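Local coordinates for putative lipoate-protein ligase A subunit 2 (PDB 3R07) that is the small second subunit of a putative archaeal lipoate-protein ligase, a compact fold in which a three-stranded antiparallel sheet is packed with short helices, at residues B[6-11]-B[21-26]; B[12-17]-B[77-82]; B[48-53]-B[67-72]. One frame throughout, in Å; residues are numbered along the deposited sequence.

Contact 1: residues B[6-11]-B[21-26]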
ATOM      1  N   MET B   6      17.129  -4.925  28.464  1.00 76.77           N
ATOM      2  CA  MET B   6      17.435  -5.430  27.133  1.00 76.09           C
ATOM      3  C   MET B   6      16.514  -4.824  26.082  1.00 74.45           C
ATOM      4  O   MET B   6      15.318  -4.669  26.301  1.00 74.15           O
ATOM      5  CB  MET B   6      17.356  -6.954  27.125  1.00 76.00           C
ATOM      6  CG  MET B   6      16.887  -7.558  25.823  1.00 77.16           C
ATOM      7  SD  MET B   6      17.917  -8.922  25.273  1.00 78.89           S
ATOM      8  CE  MET B   6      17.560 -10.202  26.491  1.00 80.07           C
ATOM      9  N   MET B   7      17.092  -4.472  24.944  1.00 73.11           N
ATOM     10  CA  MET B   7      16.340  -3.897  23.831  1.00 72.18           C
ATOM     11  C   MET B   7      16.778  -4.494  22.535  1.00 70.02           C
ATOM     12  O   MET B   7      17.946  -4.422  22.193  1.00 69.40           O
ATOM     13  CB  MET B   7      16.578  -2.397  23.731  1.00 72.22           C
ATOM     14  CG  MET B   7      15.626  -1.571  24.522  1.00 73.45           C
ATOM     15  SD  MET B   7      16.181   0.127  24.496  1.00 74.58           S
ATOM     16  CE  MET B   7      17.711  -0.025  25.446  1.00 76.62           C
ATOM     17  N   TYR B   8      15.844  -5.053  21.787  1.00 68.75           N
ATOM     18  CA  TYR B   8      16.212  -5.551  20.470  1.00 67.64           C
ATOM     19  C   TYR B   8      15.314  -5.135  19.303  1.00 66.93           C
ATOM     20  O   TYR B   8      14.264  -4.512  19.473  1.00 66.41           O
ATOM     21  CB  TYR B   8      16.440  -7.058  20.504  1.00 67.69           C
ATOM     22  CG  TYR B   8      15.226  -7.874  20.829  1.00 67.27           C
ATOM     23  CD1 TYR B   8      14.457  -8.432  19.812  1.00 67.10           C
ATOM     24  CD2 TYR B   8      14.849  -8.105  22.142  1.00 67.53           C
ATOM     25  CE1 TYR B   8      13.350  -9.204  20.081  1.00 66.91           C
ATOM     26  CE2 TYR B   8      13.721  -8.875  22.429  1.00 68.53           C
ATOM     27  CZ  TYR B   8      12.983  -9.419  21.387  1.00 67.86           C
ATOM     28  OH  TYR B   8      11.876 -10.179  21.646  1.00 68.46           O
ATOM     29  N   SER B   9      15.777  -5.490  18.113  1.00 66.33           N
ATOM     30  CA  SER B   9      15.117  -5.180  16.871  1.00 65.73           C
ATOM     31  C   SER B   9      15.234  -6.377  15.977  1.00 65.70           C
ATOM     32  O   SER B   9      16.310  -6.943  15.842  1.00 66.33           O
ATOM     33  CB  SER B   9      15.775  -3.979  16.218  1.00 65.20           C
ATOM     34  OG  SER B   9      15.296  -2.817  16.852  1.00 65.64           O
ATOM     35  N   LYS B  10      14.130  -6.742  15.341  1.00 65.62           N
ATOM     36  CA  LYS B  10      14.038  -7.995  14.624  1.00 65.40           C
ATOM     37  C   LYS B  10      13.164  -7.845  13.370  1.00 65.19           C
ATOM     38  O   LYS B  10      12.109  -7.232  13.428  1.00 64.87           O
ATOM     39  CB  LYS B  10      13.417  -8.996  15.581  1.00 65.39           C
ATOM     40  CG  LYS B  10      14.122 -10.304  15.667  1.00 65.85           C
ATOM     41  CD  LYS B  10      13.275 -11.245  16.486  1.00 65.49           C
ATOM     42  CE  LYS B  10      12.976 -12.476  15.681  1.00 65.33           C
ATOM     43  NZ  LYS B  10      13.995 -13.484  15.968  1.00 66.38           N
ATOM     44  N   ASN B  11      13.623  -8.380  12.241  1.00 65.41           N
ATOM     45  CA  ASN B  11      12.804  -8.498  11.025  1.00 65.73           C
ATOM     46  C   ASN B  11      12.286  -9.911  10.893  1.00 66.33           C
ATOM     47  O   ASN B  11      12.873 -10.838  11.428  1.00 66.84           O
ATOM     48  CB  ASN B  11      13.618  -8.194   9.772  1.00 65.19           C
ATOM     49  CG  ASN B  11      14.408  -6.925   9.888  1.00 64.80           C
ATOM     50  OD1 ASN B  11      13.925  -5.902  10.385  1.00 65.61           O
ATOM     51  ND2 ASN B  11      15.643  -6.977   9.431  1.00 65.68           N
ATOM     52  N   VAL B  21       9.930  -5.688  14.557  1.00 47.44           N
ATOM     53  CA  VAL B  21       9.571  -5.488  15.961  1.00 48.43           C
ATOM     54  C   VAL B  21      10.710  -4.815  16.704  1.00 49.41           C
ATOM     55  O   VAL B  21      11.865  -5.125  16.438  1.00 49.63           O
ATOM     56  CB  VAL B  21       9.238  -6.826  16.670  1.00 47.97           C
ATOM     57  CG1 VAL B  21       8.834  -6.537  18.062  1.00 49.34           C
ATOM     58  CG2 VAL B  21       8.106  -7.545  15.998  1.00 46.19           C
ATOM     59  N   THR B  22      10.394  -3.897  17.613  1.00 50.79           N
ATOM     60  CA  THR B  22      11.373  -3.425  18.608  1.00 52.86           C
ATOM     61  C   THR B  22      10.841  -3.624  20.036  1.00 54.17           C
ATOM     62  O   THR B  22       9.804  -3.054  20.402  1.00 54.20           O
ATOM     63  CB  THR B  22      11.806  -1.944  18.394  1.00 53.12           C
ATOM     64  OG1 THR B  22      12.716  -1.867  17.296  1.00 53.33           O
ATOM     65  CG2 THR B  22      12.524  -1.376  19.656  1.00 53.55           C
ATOM     66  N   LEU B  23      11.538  -4.442  20.831  1.00 55.49           N
ATOM     67  CA  LEU B  23      11.129  -4.685  22.216  1.00 56.92           C
ATOM     68  C   LEU B  23      12.096  -4.108  23.216  1.00 57.97           C
ATOM     69  O   LEU B  23      13.309  -4.187  23.052  1.00 57.97           O
ATOM     70  CB  LEU B  23      10.984  -6.169  22.509  1.00 57.15           C
ATOM     71  CG  LEU B  23       9.732  -6.855  22.001  1.00 57.84           C
ATOM     72  CD1 LEU B  23      10.149  -7.666  20.815  1.00 59.72           C
ATOM     73  CD2 LEU B  23       9.158  -7.757  23.070  1.00 57.88           C
ATOM     74  N   ASP B  24      11.528  -3.540  24.263  1.00 59.91           N
ATOM     75  CA  ASP B  24      12.247  -2.967  25.387  1.00 61.97           C
ATOM     76  C   ASP B  24      11.945  -3.867  26.591  1.00 62.94           C
ATOM     77  O   ASP B  24      10.803  -3.916  27.055  1.00 62.77           O
ATOM     78  CB  ASP B  24      11.686  -1.575  25.610  1.00 62.31           C
ATOM     79  CG  ASP B  24      12.573  -0.698  26.433  1.00 65.03           C
ATOM     80  OD1 ASP B  24      13.410  -1.209  27.221  1.00 69.00           O
ATOM     81  OD2 ASP B  24      12.406   0.532  26.300  1.00 67.49           O
ATOM     82  N   LEU B  25      12.941  -4.612  27.069  1.00 64.72           N
ATOM     83  CA  LEU B  25      12.706  -5.618  28.127  1.00 66.55           C
ATOM     84  C   LEU B  25      13.316  -5.262  29.488  1.00 67.78           C
ATOM     85  O   LEU B  25      14.517  -5.027  29.607  1.00 67.58           O
ATOM     86  CB  LEU B  25      13.217  -6.997  27.711  1.00 66.42           C
ATOM     87  CG  LEU B  25      12.848  -7.645  26.386  1.00 66.84           C
ATOM     88  CD1 LEU B  25      13.485  -9.025  26.305  1.00 66.45           C
ATOM     89  CD2 LEU B  25      11.333  -7.735  26.223  1.00 68.47           C
ATOM     90  N   ASP B  26      12.465  -5.231  30.504  1.00 69.55           N
ATOM     91  CA  ASP B  26      12.900  -5.069  31.879  1.00 71.30           C
ATOM     92  C   ASP B  26      12.767  -6.431  32.553  1.00 71.52           C
ATOM     93  O   ASP B  26      11.681  -6.854  32.938  1.00 71.72           O
ATOM     94  CB  ASP B  26      12.052  -4.001  32.580  1.00 71.92           C
ATOM     95  CG  ASP B  26      12.371  -3.874  34.067  1.00 74.90           C
ATOM     96  OD1 ASP B  26      12.854  -4.871  34.667  1.00 77.75           O
ATOM     97  OD2 ASP B  26      12.133  -2.773  34.639  1.00 76.97           O
TER
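Tyr-8 and Leu-23 sit opposite each other on two antiparallel strands, and their side chains run alongside one another in the same direction. The phenol ring turns one face to the leucine: Leu-23 CB lies 4.2 Å from the Tyr-8 ring centroid and 26° off its normal, a CH-pi contact. Farther out, Leu-23 CD1 reaches Tyr-8 CZ at 3.4 Å. Tyr-8 CG is tucked between the backbone N and the carbonyl carbon (chi1 64°), which leans the ring over the neighbouring strand. The ring edge has a different partner, because Leu-25 CD1 lies close to the ring plane, 3.9 Å from Tyr-8 CE2. That same methyl rests on Met-6 CG at 3.7 Å, so the branched leucine joins two residues of the facing strand.

The opposite face of the sheet is more polar. Ser-9 OG and Thr-22 OG1 are hydrogen-bonded at 2.8 Å; both hydroxyls lie beside their own backbone N, and small beta-hydroxyls suit such a non-hydrogen-bonded pair. Met-7 runs beside Asp-24, its CG 3.5 Å from Asp-24 OD1. Beneath the side chains, Met-6 with Leu-25, Tyr-8 with Leu-23 and Lys-10 with Val-21 are hydrogen-bonded pairs of a beta hairpin; the axes of segments 6-11 and 21-26 make an angle of 166°, close to antiparallel.

Helix 83-88 lies against the apolar face, touching Val-21 and Leu-23, while Tyr-8 OH makes a weak hydrogen bond to Leu-88 O and Lys-10 NZ bonds to Arg-89 O. The chemistry is thus two-sided. Aromatic and branched aliphatic groups share the face that packs on helix 83-88 and on the loop residues Ile-59 and Val-90, whereas hydroxyls, a carboxylate and a flexible thioether occupy the more exposed face.

Contact 2: residues B[12-17]-B[77-82]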
ATOM      1  N   TRP B  12      11.190 -10.084  10.180  1.00 67.28           N
ATOM      2  CA  TRP B  12      10.703 -11.417   9.880  1.00 68.29           C
ATOM      3  C   TRP B  12       9.931 -11.477   8.568  1.00 68.32           C
ATOM      4  O   TRP B  12       8.883 -10.854   8.462  1.00 68.22           O
ATOM      5  CB  TRP B  12       9.843 -11.959  11.022  1.00 69.43           C
ATOM      6  CG  TRP B  12       9.226 -13.288  10.669  1.00 71.22           C
ATOM      7  CD1 TRP B  12       7.889 -13.565  10.530  1.00 72.07           C
ATOM      8  CD2 TRP B  12       9.924 -14.511  10.369  1.00 72.80           C
ATOM      9  NE1 TRP B  12       7.714 -14.881  10.173  1.00 73.05           N
ATOM     10  CE2 TRP B  12       8.943 -15.489  10.067  1.00 73.94           C
ATOM     11  CE3 TRP B  12      11.285 -14.880  10.330  1.00 72.58           C
ATOM     12  CZ2 TRP B  12       9.281 -16.826   9.735  1.00 73.05           C
ATOM     13  CZ3 TRP B  12      11.620 -16.203  10.003  1.00 72.21           C
ATOM     14  CH2 TRP B  12      10.620 -17.158   9.704  1.00 71.89           C
ATOM     15  N   LYS B  13      10.455 -12.212   7.578  1.00 68.54           N
ATOM     16  CA  LYS B  13       9.728 -12.482   6.331  1.00 68.58           C
ATOM     17  C   LYS B  13       8.586 -13.438   6.607  1.00 69.12           C
ATOM     18  O   LYS B  13       8.794 -14.525   7.138  1.00 69.62           O
ATOM     19  CB  LYS B  13      10.635 -13.067   5.244  1.00 68.28           C
ATOM     20  CG  LYS B  13      11.313 -12.048   4.281  1.00 68.74           C
ATOM     21  CD  LYS B  13      10.307 -11.256   3.406  1.00 69.89           C
ATOM     22  CE  LYS B  13       9.602 -12.127   2.348  1.00 70.74           C
ATOM     23  NZ  LYS B  13       8.167 -11.738   2.140  1.00 70.51           N
ATOM     24  N   ALA B  14       7.371 -13.004   6.299  1.00 69.64           N
ATOM     25  CA  ALA B  14       6.213 -13.885   6.292  1.00 70.18           C
ATOM     26  C   ALA B  14       5.969 -14.290   4.827  1.00 70.81           C
ATOM     27  O   ALA B  14       6.791 -13.956   3.954  1.00 70.59           O
ATOM     28  CB  ALA B  14       5.003 -13.180   6.890  1.00 69.90           C
ATOM     29  N   LYS B  15       4.863 -14.988   4.545  1.00 71.46           N
ATOM     30  CA  LYS B  15       4.590 -15.394   3.164  1.00 72.55           C
ATOM     31  C   LYS B  15       4.286 -14.175   2.291  1.00 71.96           C
ATOM     32  O   LYS B  15       4.852 -14.030   1.207  1.00 72.31           O
ATOM     33  CB  LYS B  15       3.502 -16.477   3.055  1.00 73.14           C
ATOM     34  CG  LYS B  15       3.813 -17.539   1.969  1.00 74.29           C
ATOM     35  CD  LYS B  15       2.565 -18.341   1.539  1.00 74.43           C
ATOM     36  CE  LYS B  15       2.881 -19.353   0.412  1.00 75.26           C
ATOM     37  NZ  LYS B  15       1.709 -19.584  -0.504  1.00 75.70           N
ATOM     38  N   LYS B  16       3.416 -13.284   2.754  1.00 71.15           N
ATOM     39  CA  LYS B  16       3.442 -11.940   2.177  1.00 70.56           C
ATOM     40  C   LYS B  16       3.713 -10.839   3.225  1.00 68.86           C
ATOM     41  O   LYS B  16       2.886 -10.571   4.103  1.00 69.08           O
ATOM     42  CB  LYS B  16       2.213 -11.652   1.296  1.00 71.52           C
ATOM     43  CG  LYS B  16       2.431 -10.483   0.287  1.00 73.55           C
ATOM     44  CD  LYS B  16       3.723 -10.651  -0.578  1.00 76.10           C
ATOM     45  CE  LYS B  16       4.155  -9.337  -1.264  1.00 75.87           C
ATOM     46  NZ  LYS B  16       3.245  -8.939  -2.400  1.00 77.67           N
ATOM     47  N   GLY B  17       4.891 -10.226   3.146  1.00 66.36           N
ATOM     48  CA  GLY B  17       5.218  -9.150   4.068  1.00 63.10           C
ATOM     49  C   GLY B  17       6.423  -9.325   4.975  1.00 60.77           C
ATOM     50  O   GLY B  17       7.132 -10.332   4.928  1.00 60.69           O
ATOM     51  N   PRO B  77      -4.131 -10.612   6.040  1.00 74.08           N
ATOM     52  CA  PRO B  77      -3.926 -11.364   4.799  1.00 74.30           C
ATOM     53  C   PRO B  77      -2.495 -11.751   4.524  1.00 74.61           C
ATOM     54  O   PRO B  77      -1.632 -10.882   4.481  1.00 75.10           O
ATOM     55  CB  PRO B  77      -4.406 -10.386   3.730  1.00 74.18           C
ATOM     56  CG  PRO B  77      -5.500  -9.675   4.396  1.00 74.27           C
ATOM     57  CD  PRO B  77      -5.036  -9.469   5.814  1.00 74.25           C
ATOM     58  N   GLY B  78      -2.253 -13.046   4.336  1.00 75.23           N
ATOM     59  CA  GLY B  78      -0.912 -13.564   4.010  1.00 76.00           C
ATOM     60  C   GLY B  78       0.086 -13.486   5.165  1.00 76.37           C
ATOM     61  O   GLY B  78       1.300 -13.665   4.968  1.00 76.40           O
ATOM     62  N   VAL B  79      -0.430 -13.199   6.360  1.00 76.41           N
ATOM     63  CA  VAL B  79       0.357 -13.151   7.571  1.00 76.79           C
ATOM     64  C   VAL B  79      -0.423 -13.921   8.630  1.00 77.32           C
ATOM     65  O   VAL B  79      -1.434 -13.453   9.166  1.00 77.24           O
ATOM     66  CB  VAL B  79       0.674 -11.684   8.027  1.00 76.78           C
ATOM     67  CG1 VAL B  79       1.353 -11.664   9.371  1.00 76.46           C
ATOM     68  CG2 VAL B  79       1.560 -10.973   7.029  1.00 76.76           C
ATOM     69  N   GLU B  80       0.065 -15.124   8.904  1.00 78.17           N
ATOM     70  CA  GLU B  80      -0.512 -16.027   9.899  1.00 78.80           C
ATOM     71  C   GLU B  80      -0.201 -15.551  11.324  1.00 78.69           C
ATOM     72  O   GLU B  80       0.703 -14.737  11.518  1.00 78.78           O
ATOM     73  CB  GLU B  80       0.039 -17.437   9.661  1.00 79.01           C
ATOM     74  CG  GLU B  80      -0.439 -18.082   8.355  1.00 80.89           C
ATOM     75  CD  GLU B  80      -1.875 -18.598   8.443  1.00 83.92           C
ATOM     76  OE1 GLU B  80      -2.081 -19.715   8.986  1.00 84.40           O
ATOM     77  OE2 GLU B  80      -2.792 -17.891   7.963  1.00 84.91           O
ATOM     78  N   PRO B  81      -0.946 -16.047  12.329  1.00 78.68           N
ATOM     79  CA  PRO B  81      -0.626 -15.708  13.726  1.00 78.91           C
ATOM     80  C   PRO B  81       0.737 -16.232  14.229  1.00 78.89           C
ATOM     81  O   PRO B  81       1.312 -15.659  15.148  1.00 78.82           O
ATOM     82  CB  PRO B  81      -1.784 -16.336  14.521  1.00 78.81           C
ATOM     83  CG  PRO B  81      -2.273 -17.451  13.650  1.00 79.12           C
ATOM     84  CD  PRO B  81      -2.124 -16.925  12.239  1.00 79.04           C
ATOM     85  N   GLU B  82       1.247 -17.303  13.632  1.00 78.97           N
ATOM     86  CA  GLU B  82       2.547 -17.819  14.031  1.00 79.31           C
ATOM     87  C   GLU B  82       3.692 -17.016  13.392  1.00 79.50           C
ATOM     88  O   GLU B  82       4.862 -17.287  13.651  1.00 79.85           O
ATOM     89  CB  GLU B  82       2.662 -19.358  13.818  1.00 79.31           C
ATOM     90  CG  GLU B  82       2.564 -19.893  12.359  1.00 79.79           C
ATOM     91  CD  GLU B  82       1.118 -20.099  11.830  1.00 78.81           C
ATOM     92  OE1 GLU B  82       0.138 -19.905  12.583  1.00 78.36           O
ATOM     93  OE2 GLU B  82       0.972 -20.453  10.639  1.00 77.29           O
TER
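Lys-16 and Gly-78 are joined through their backbones where the turn of a beta hairpin meets a loop distant in sequence. The amide of Lys-16 donates a nearly straight hydrogen bond to Gly-78 O, with 3.1 Å between Lys-16 N and that oxygen and 170° at the hydrogen. Gly-78 suits this place twice over: its phi is positive (70°), and the absence of a side chain leaves room for Lys-16 to come close, the two CA atoms being 5.0 Å apart.

The more buried part lies beside this bond. Val-79 CG2, the branch beside its own backbone N, is set against the turn, 3.2 Å from Lys-16 O and 4.1 Å from Ala-14 CB. Ala-14 and Val-79 are both buried, a short methyl and a compact branched chain, both suited to a buried join. Ile-19 and Phe-84 also pack on Val-79, and Asp-83 on Ala-14.

Toward solvent the contact thins out. Lys-15 brings little more than its CB near Gly-78 O before its chain leads away, and Lys-16 likewise sends its amine off, to a weak hydrogen bond with a polar side chain of a neighbouring subunit. Lys-13 instead folds back over its own turn: Lys-13 NZ bonds to Ala-14 O at 3.2 Å and to Gly-17 O at 3.3 Å. The latter carbonyl also accepts from Ala-14 N at 3.0 Å, the two donors arriving from opposite faces of its plane.

The chemistry therefore divides the work. One backbone hydrogen bond and the packing of a single valine methyl join the turn to the 77-82 loop, while the lysine amines probably stay charged, that of Lys-13 held by carbonyls of the turn and that of Lys-16 directed to the neighbouring subunit.

Contact 3: residues B[48-53]-B[67-72]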
ATOM      1  N   ASN B  48      -2.472  -0.988  17.151  1.00 59.60           N
ATOM      2  CA  ASN B  48      -2.319  -0.315  18.445  1.00 60.66           C
ATOM      3  C   ASN B  48      -2.796  -1.160  19.619  1.00 61.56           C
ATOM      4  O   ASN B  48      -2.293  -1.015  20.722  1.00 61.19           O
ATOM      5  CB  ASN B  48      -3.079   1.001  18.453  1.00 60.43           C
ATOM      6  CG  ASN B  48      -2.579   1.959  17.422  1.00 60.40           C
ATOM      7  OD1 ASN B  48      -3.363   2.536  16.682  1.00 59.84           O
ATOM      8  ND2 ASN B  48      -1.261   2.134  17.356  1.00 62.16           N
ATOM      9  N   ARG B  49      -3.785  -2.017  19.365  1.00 62.84           N
ATOM     10  CA  ARG B  49      -4.322  -2.907  20.380  1.00 64.55           C
ATOM     11  C   ARG B  49      -3.267  -3.975  20.680  1.00 64.23           C
ATOM     12  O   ARG B  49      -3.044  -4.305  21.840  1.00 64.82           O
ATOM     13  CB  ARG B  49      -5.660  -3.549  19.934  1.00 64.54           C
ATOM     14  CG  ARG B  49      -6.777  -3.596  21.025  1.00 66.39           C
ATOM     15  CD  ARG B  49      -7.970  -4.589  20.742  1.00 66.58           C
ATOM     16  NE  ARG B  49      -8.428  -4.622  19.346  1.00 71.73           N
ATOM     17  CZ  ARG B  49      -8.462  -5.721  18.577  1.00 74.86           C
ATOM     18  NH1 ARG B  49      -8.082  -6.907  19.065  1.00 75.56           N
ATOM     19  NH2 ARG B  49      -8.882  -5.645  17.307  1.00 75.10           N
ATOM     20  N   LEU B  50      -2.607  -4.483  19.643  1.00 63.86           N
ATOM     21  CA  LEU B  50      -1.619  -5.536  19.803  1.00 63.66           C
ATOM     22  C   LEU B  50      -0.406  -5.046  20.593  1.00 64.25           C
ATOM     23  O   LEU B  50       0.158  -5.785  21.391  1.00 64.51           O
ATOM     24  CB  LEU B  50      -1.191  -6.089  18.442  1.00 63.55           C
ATOM     25  CG  LEU B  50      -0.243  -7.296  18.381  1.00 63.45           C
ATOM     26  CD1 LEU B  50      -0.718  -8.450  19.259  1.00 63.14           C
ATOM     27  CD2 LEU B  50      -0.031  -7.766  16.946  1.00 63.00           C
ATOM     28  N   GLU B  51      -0.005  -3.800  20.382  1.00 64.65           N
ATOM     29  CA  GLU B  51       1.087  -3.229  21.159  1.00 64.98           C
ATOM     30  C   GLU B  51       0.653  -2.996  22.622  1.00 66.10           C
ATOM     31  O   GLU B  51       1.421  -3.247  23.553  1.00 66.38           O
ATOM     32  CB  GLU B  51       1.596  -1.923  20.523  1.00 64.70           C
ATOM     33  CG  GLU B  51       2.412  -2.078  19.241  1.00 63.57           C
ATOM     34  CD  GLU B  51       2.669  -0.734  18.550  1.00 63.61           C
ATOM     35  OE1 GLU B  51       1.918   0.221  18.821  1.00 61.95           O
ATOM     36  OE2 GLU B  51       3.612  -0.618  17.737  1.00 60.10           O
ATOM     37  N   ASP B  52      -0.574  -2.513  22.812  1.00 67.34           N
ATOM     38  CA  ASP B  52      -1.119  -2.227  24.147  1.00 68.46           C
ATOM     39  C   ASP B  52      -1.252  -3.477  25.003  1.00 68.90           C
ATOM     40  O   ASP B  52      -1.100  -3.421  26.220  1.00 68.90           O
ATOM     41  CB  ASP B  52      -2.481  -1.536  24.038  1.00 68.58           C
ATOM     42  CG  ASP B  52      -2.366  -0.084  23.586  1.00 70.21           C
ATOM     43  OD1 ASP B  52      -1.210   0.402  23.457  1.00 70.92           O
ATOM     44  OD2 ASP B  52      -3.427   0.563  23.359  1.00 70.80           O
ATOM     45  N   MET B  53      -1.532  -4.597  24.347  1.00 69.45           N
ATOM     46  CA  MET B  53      -1.744  -5.864  25.020  1.00 70.31           C
ATOM     47  C   MET B  53      -0.435  -6.450  25.500  1.00 69.80           C
ATOM     48  O   MET B  53      -0.328  -6.852  26.651  1.00 70.21           O
ATOM     49  CB  MET B  53      -2.480  -6.838  24.100  1.00 70.46           C
ATOM     50  CG  MET B  53      -3.964  -6.479  23.934  1.00 70.93           C
ATOM     51  SD  MET B  53      -4.802  -7.472  22.683  1.00 72.50           S
ATOM     52  CE  MET B  53      -6.492  -6.973  23.056  1.00 72.25           C
ATOM     53  N   ARG B  67      -2.791 -15.220  20.113  1.00 79.46           N
ATOM     54  CA  ARG B  67      -3.964 -16.048  19.837  1.00 78.86           C
ATOM     55  C   ARG B  67      -5.228 -15.364  20.326  1.00 77.91           C
ATOM     56  O   ARG B  67      -6.247 -15.413  19.643  1.00 77.90           O
ATOM     57  CB  ARG B  67      -3.821 -17.447  20.453  1.00 78.89           C
ATOM     58  CG  ARG B  67      -2.609 -18.242  19.946  1.00 79.73           C
ATOM     59  CD  ARG B  67      -2.705 -19.748  20.299  1.00 80.41           C
ATOM     60  NE  ARG B  67      -1.398 -20.434  20.339  1.00 83.71           N
ATOM     61  CZ  ARG B  67      -0.639 -20.731  19.273  1.00 84.69           C
ATOM     62  NH1 ARG B  67      -1.021 -20.395  18.040  1.00 84.85           N
ATOM     63  NH2 ARG B  67       0.523 -21.358  19.440  1.00 84.16           N
ATOM     64  N   ASP B  68      -5.156 -14.716  21.488  1.00 77.01           N
ATOM     65  CA  ASP B  68      -6.290 -13.940  22.021  1.00 76.59           C
ATOM     66  C   ASP B  68      -6.718 -12.879  21.008  1.00 76.06           C
ATOM     67  O   ASP B  68      -7.850 -12.926  20.507  1.00 76.06           O
ATOM     68  CB  ASP B  68      -5.943 -13.314  23.393  1.00 76.74           C
ATOM     69  CG  ASP B  68      -6.797 -12.071  23.743  1.00 77.95           C
ATOM     70  OD1 ASP B  68      -7.402 -11.449  22.842  1.00 79.93           O
ATOM     71  OD2 ASP B  68      -6.843 -11.682  24.934  1.00 78.56           O
ATOM     72  N   PHE B  69      -5.797 -11.941  20.746  1.00 75.10           N
ATOM     73  CA  PHE B  69      -5.881 -10.857  19.756  1.00 74.15           C
ATOM     74  C   PHE B  69      -6.599 -11.247  18.468  1.00 74.22           C
ATOM     75  O   PHE B  69      -7.586 -10.607  18.087  1.00 73.58           O
ATOM     76  CB  PHE B  69      -4.444 -10.411  19.454  1.00 73.99           C
ATOM     77  CG  PHE B  69      -4.303  -9.364  18.380  1.00 71.92           C
ATOM     78  CD1 PHE B  69      -4.741  -8.064  18.589  1.00 69.87           C
ATOM     79  CD2 PHE B  69      -3.664  -9.674  17.188  1.00 70.62           C
ATOM     80  CE1 PHE B  69      -4.580  -7.104  17.625  1.00 68.93           C
ATOM     81  CE2 PHE B  69      -3.501  -8.719  16.211  1.00 70.56           C
ATOM     82  CZ  PHE B  69      -3.961  -7.424  16.433  1.00 70.72           C
ATOM     83  N   TYR B  70      -6.090 -12.288  17.811  1.00 74.29           N
ATOM     84  CA  TYR B  70      -6.751 -12.891  16.660  1.00 75.01           C
ATOM     85  C   TYR B  70      -8.213 -13.377  16.917  1.00 76.07           C
ATOM     86  O   TYR B  70      -9.095 -13.165  16.074  1.00 76.65           O
ATOM     87  CB  TYR B  70      -5.892 -14.018  16.102  1.00 74.42           C
ATOM     88  CG  TYR B  70      -4.791 -13.573  15.163  1.00 74.43           C
ATOM     89  CD1 TYR B  70      -4.955 -13.658  13.780  1.00 74.78           C
ATOM     90  CD2 TYR B  70      -3.574 -13.091  15.646  1.00 74.95           C
ATOM     91  CE1 TYR B  70      -3.944 -13.263  12.900  1.00 74.09           C
ATOM     92  CE2 TYR B  70      -2.548 -12.688  14.768  1.00 73.46           C
ATOM     93  CZ  TYR B  70      -2.744 -12.780  13.399  1.00 73.74           C
ATOM     94  OH  TYR B  70      -1.752 -12.396  12.517  1.00 73.35           O
ATOM     95  N   ASN B  71      -8.478 -14.009  18.064  1.00 76.78           N
ATOM     96  CA  ASN B  71      -9.851 -14.422  18.421  1.00 77.39           C
ATOM     97  C   ASN B  71     -10.844 -13.263  18.638  1.00 77.53           C
ATOM     98  O   ASN B  71     -12.042 -13.505  18.843  1.00 77.68           O
ATOM     99  CB  ASN B  71      -9.862 -15.351  19.649  1.00 77.45           C
ATOM    100  CG  ASN B  71      -9.008 -16.585  19.454  1.00 78.29           C
ATOM    101  OD1 ASN B  71      -8.863 -17.099  18.343  1.00 78.89           O
ATOM    102  ND2 ASN B  71      -8.420 -17.061  20.541  1.00 79.32           N
ATOM    103  N   GLN B  72     -10.360 -12.019  18.612  1.00 77.35           N
ATOM    104  CA  GLN B  72     -11.270 -10.866  18.564  1.00 77.56           C
ATOM    105  C   GLN B  72     -11.621 -10.533  17.121  1.00 77.10           C
ATOM    106  O   GLN B  72     -12.310  -9.554  16.863  1.00 76.96           O
ATOM    107  CB  GLN B  72     -10.697  -9.640  19.275  1.00 77.74           C
ATOM    108  CG  GLN B  72     -10.755  -9.724  20.792  1.00 79.47           C
ATOM    109  CD  GLN B  72      -9.609  -8.974  21.453  1.00 81.51           C
ATOM    110  OE1 GLN B  72      -9.719  -7.785  21.766  1.00 81.98           O
ATOM    111  NE2 GLN B  72      -8.497  -9.673  21.670  1.00 81.84           N
TER
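This is a helix-to-helix contact, in which helix 46-54 receives an aromatic side chain from the C-terminal end of helix 62-70. Phe-69 is the centre. Its CG lies anti to the backbone N (chi1 176°), carrying the ring across to Leu-50, whose side chain meets it at about a right angle. Leu-50 CB stands over one ring face, 3.9 Å from the Phe-69 centroid and 23° off the normal, a CH-pi contact. The leucine's two methyls continue over the ring, Leu-50 CD2 lying 3.7 Å from Phe-69 CE2. A branched aliphatic chain is well shaped for spreading over such a flat surface.

Met-53, one turn on, brings its sulfur to the ring obliquely, a Met-aromatic contact with Met-53 SD 4.1 Å from Phe-69 CD1. Its extended chain carries the methyl onward to the Gln-72 amide, Met-53 CE being 3.6 Å from Gln-72 OE1. Phe-69 CE1 lies over one face of the Arg-49 guanidinium, whose NH1 reaches the ring obliquely and stands 3.3 Å from Gln-72 OE1, the guanidinium and amide planes 50° apart. Long, flexible side chains thus flank the buried ring toward the surface.

On the inner side, Leu-50 also touches Ile-66 of helix 62-70, Phe-84 of helix 83-88 and Ile-35 of strand 29-36, so Leu-50 joins helix 46-54 to both other helices and to strand 29-36.

Contacts 1 and 2 follow one another along strand 5-13: contact 1 zips the body of the hairpin and contact 2 fixes its turn, their centres about 19 Å apart. Contact 3 lies across the chain's centre from contact 1, about 18 Å between centres, and the nearest atoms of the two remain about 7 Å apart. Contacts 2 and 3 do touch: Tyr-70 OH approaches Val-79 O at 3.5 Å, and the Tyr-70 ring packs on Pro-81. Contact 3 is also nested in sequence within the loop that contact 2 closes. Helix 83-88 touches a residue of each contact: Leu-23, Val-79 and Leu-50 in turn.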